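Local coordinates for protein 2,5-dihydroxypyridine 5,6-dioxygenase (Pseudomonas putida KT2440, PDB 7CUP) that uses iron to catalyse the dioxygenolytic ring cleavage of 2,5-dihydroxypyridine to N-formylmaleamate during aerobic nicotinate degradation, at residues 135-138 / 139-142. Sequence-based numbering, arbitrary orientation.
Sequences TEDD and KRRV
Asp138 and Arg141 meet on the buried side of the first two turns of helix 136-151, where NH2 of Arg141 donates to OD1 of Asp138 at 2.9 Å, the hydrogen bond of a salt bridge. The carboxylate and guanidinium planes stand 89° apart: the oxygen lies at the edge of the guanidinium, in its plane, while the nitrogen comes from above the carboxylate plane. A bend at chi3 (-58°) turns the Arg141 chain back toward Asp138. One water ties the cluster together, accepting from Arg141 NE at 2.7 Å and donating to OD1 of both Asp137 and Asp138. The other Asp138 oxygen, OD2, pairs with Arg273; NH2 of Arg141 also bonds the Leu270 carbonyl and NH1 that of Ser347, which ties this end of the helix to the loop after strand 263-269 and to the C-terminal tail. Thr135 is the N-cap, its OG1 accepting from Asp138 N at 3.0 Å, and the i to i+4 ladder opens with a weak Lys139 N to Thr135 O bond and firms up at Arg140 N to Glu136 O, 3.0 Å. Shortening Arg141 to an alanine is likely to leave Asp138 OD1 without its charged mate and the water without the N-H it accepts from. The exposed side is slacker: Arg140 and Asp137 form a salt bridge, NH2 to OD1 at 3.2 Å, tilted from the guanidinium plane, and Arg140 NE adds a weak bond to Asp137 OD2 at 3.4 Å, while NH1 goes to the Glu346 carbonyl.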
ATOM      1  N   THR A 135     -20.261  14.798  24.360  1.00 26.22           N
ATOM      2  CA  THR A 135     -21.511  15.604  24.486  1.00 25.55           C
ATOM      3  C   THR A 135     -21.251  16.825  25.376  1.00 25.58           C
ATOM      4  O   THR A 135     -20.425  16.739  26.292  1.00 22.90           O
ATOM      5  CB  THR A 135     -22.685  14.766  25.021  1.00 25.63           C
ATOM      6  OG1 THR A 135     -22.413  14.321  26.354  1.00 26.53           O
ATOM      7  CG2 THR A 135     -23.025  13.594  24.126  1.00 27.02           C
ATOM      8  N   GLU A 136     -21.910  17.941  25.077  1.00 28.29           N
ATOM      9  CA  GLU A 136     -22.000  19.129  25.972  1.00 30.74           C
ATOM     10  C   GLU A 136     -22.468  18.675  27.361  1.00 28.06           C
ATOM     11  O   GLU A 136     -21.961  19.182  28.346  1.00 32.51           O
ATOM     12  CB  GLU A 136     -22.939  20.160  25.344  1.00 32.60           C
ATOM     13  CG  GLU A 136     -22.526  20.526  23.923  1.00 38.66           C
ATOM     14  CD  GLU A 136     -22.963  21.874  23.362  1.00 41.76           C
ATOM     15  OE1 GLU A 136     -22.566  22.899  23.921  1.00 43.80           O
ATOM     16  OE2 GLU A 136     -23.637  21.887  22.323  1.00 44.03           O
ATOM     17  N   ASP A 137     -23.371  17.706  27.424  1.00 29.35           N
ATOM     18  CA  ASP A 137     -23.930  17.202  28.703  1.00 31.44           C
ATOM     19  C   ASP A 137     -22.818  16.526  29.511  1.00 33.10           C
ATOM     20  O   ASP A 137     -22.785  16.725  30.753  1.00 31.83           O
ATOM     21  CB  ASP A 137     -25.155  16.328  28.446  1.00 35.74           C
ATOM     22  CG  ASP A 137     -26.201  16.509  29.536  1.00 43.94           C
ATOM     23  OD1 ASP A 137     -26.293  15.599  30.397  1.00 43.84           O
ATOM     24  OD2 ASP A 137     -26.865  17.586  29.548  1.00 40.17           O
ATOM     25  N   ASP A 138     -21.899  15.797  28.862  1.00 28.78           N
ATOM     26  CA  ASP A 138     -20.766  15.195  29.604  1.00 27.45           C
ATOM     27  C   ASP A 138     -19.987  16.330  30.282  1.00 25.90           C
ATOM     28  O   ASP A 138     -19.595  16.169  31.434  1.00 26.42           O
ATOM     29  CB  ASP A 138     -19.866  14.323  28.713  1.00 29.25           C
ATOM     30  CG  ASP A 138     -20.449  12.948  28.386  1.00 31.75           C
ATOM     31  OD1 ASP A 138     -21.509  12.593  28.958  1.00 29.56           O
ATOM     32  OD2 ASP A 138     -19.857  12.240  27.532  1.00 35.13           O
ATOM     33  N   LYS A 139     -19.677  17.391  29.554  1.00 24.91           N
ATOM     34  CA  LYS A 139     -18.891  18.543  30.073  1.00 27.98           C
ATOM     35  C   LYS A 139     -19.614  19.144  31.286  1.00 28.54           C
ATOM     36  O   LYS A 139     -18.943  19.400  32.318  1.00 26.79           O
ATOM     37  CB  LYS A 139     -18.729  19.621  29.004  1.00 29.69           C
ATOM     38  CG  LYS A 139     -17.802  20.744  29.425  1.00 32.12           C
ATOM     39  CD  LYS A 139     -17.972  21.988  28.613  1.00 33.87           C
ATOM     40  CE  LYS A 139     -17.070  23.095  29.090  1.00 36.68           C
ATOM     41  NZ  LYS A 139     -17.030  24.172  28.074  1.00 39.91           N
ATOM     42  N   ARG A 140     -20.919  19.361  31.146  1.00 29.55           N
ATOM     43  CA  ARG A 140     -21.752  19.940  32.231  1.00 36.57           C
ATOM     44  C   ARG A 140     -21.559  19.097  33.503  1.00 36.32           C
ATOM     45  O   ARG A 140     -21.217  19.681  34.566  1.00 34.09           O
ATOM     46  CB  ARG A 140     -23.220  20.047  31.793  1.00 40.03           C
ATOM     47  CG  ARG A 140     -24.113  20.739  32.818  1.00 43.15           C
ATOM     48  CD  ARG A 140     -25.599  20.643  32.539  1.00 46.81           C
ATOM     49  NE  ARG A 140     -26.106  19.277  32.377  1.00 52.86           N
ATOM     50  CZ  ARG A 140     -26.287  18.394  33.361  1.00 52.94           C
ATOM     51  NH1 ARG A 140     -25.986  18.687  34.614  1.00 57.03           N
ATOM     52  NH2 ARG A 140     -26.740  17.191  33.082  1.00 56.95           N
ATOM     53  N   ARG A 141     -21.739  17.778  33.407  1.00 36.59           N
ATOM     54  CA  ARG A 141     -21.706  16.866  34.580  1.00 34.76           C
ATOM     55  C   ARG A 141     -20.308  16.904  35.207  1.00 34.71           C
ATOM     56  O   ARG A 141     -20.195  16.953  36.449  1.00 34.31           O
ATOM     57  CB  ARG A 141     -22.149  15.455  34.181  1.00 34.09           C
ATOM     58  CG  ARG A 141     -23.611  15.373  33.763  1.00 35.24           C
ATOM     59  CD  ARG A 141     -24.159  13.963  33.543  1.00 33.67           C
ATOM     60  NE  ARG A 141     -23.378  13.270  32.519  1.00 36.92           N
ATOM     61  CZ  ARG A 141     -22.359  12.446  32.775  1.00 37.79           C
ATOM     62  NH1 ARG A 141     -22.016  12.163  34.018  1.00 34.63           N
ATOM     63  NH2 ARG A 141     -21.666  11.904  31.787  1.00 38.76           N
ATOM     64  N   VAL A 142     -19.263  16.914  34.388  1.00 30.70           N
ATOM     65  CA  VAL A 142     -17.849  16.870  34.874  1.00 31.27           C
ATOM     66  C   VAL A 142     -17.483  18.185  35.586  1.00 31.84           C
ATOM     67  O   VAL A 142     -16.720  18.126  36.593  1.00 29.87           O
ATOM     68  CB  VAL A 142     -16.882  16.561  33.717  1.00 32.89           C
ATOM     69  CG1 VAL A 142     -15.426  16.798  34.098  1.00 33.49           C
ATOM     70  CG2 VAL A 142     -17.108  15.148  33.193  1.00 30.86           C
TER
HETATM   71  O   HOH W   1     -24.515  13.260  30.095  1.00 34.67           O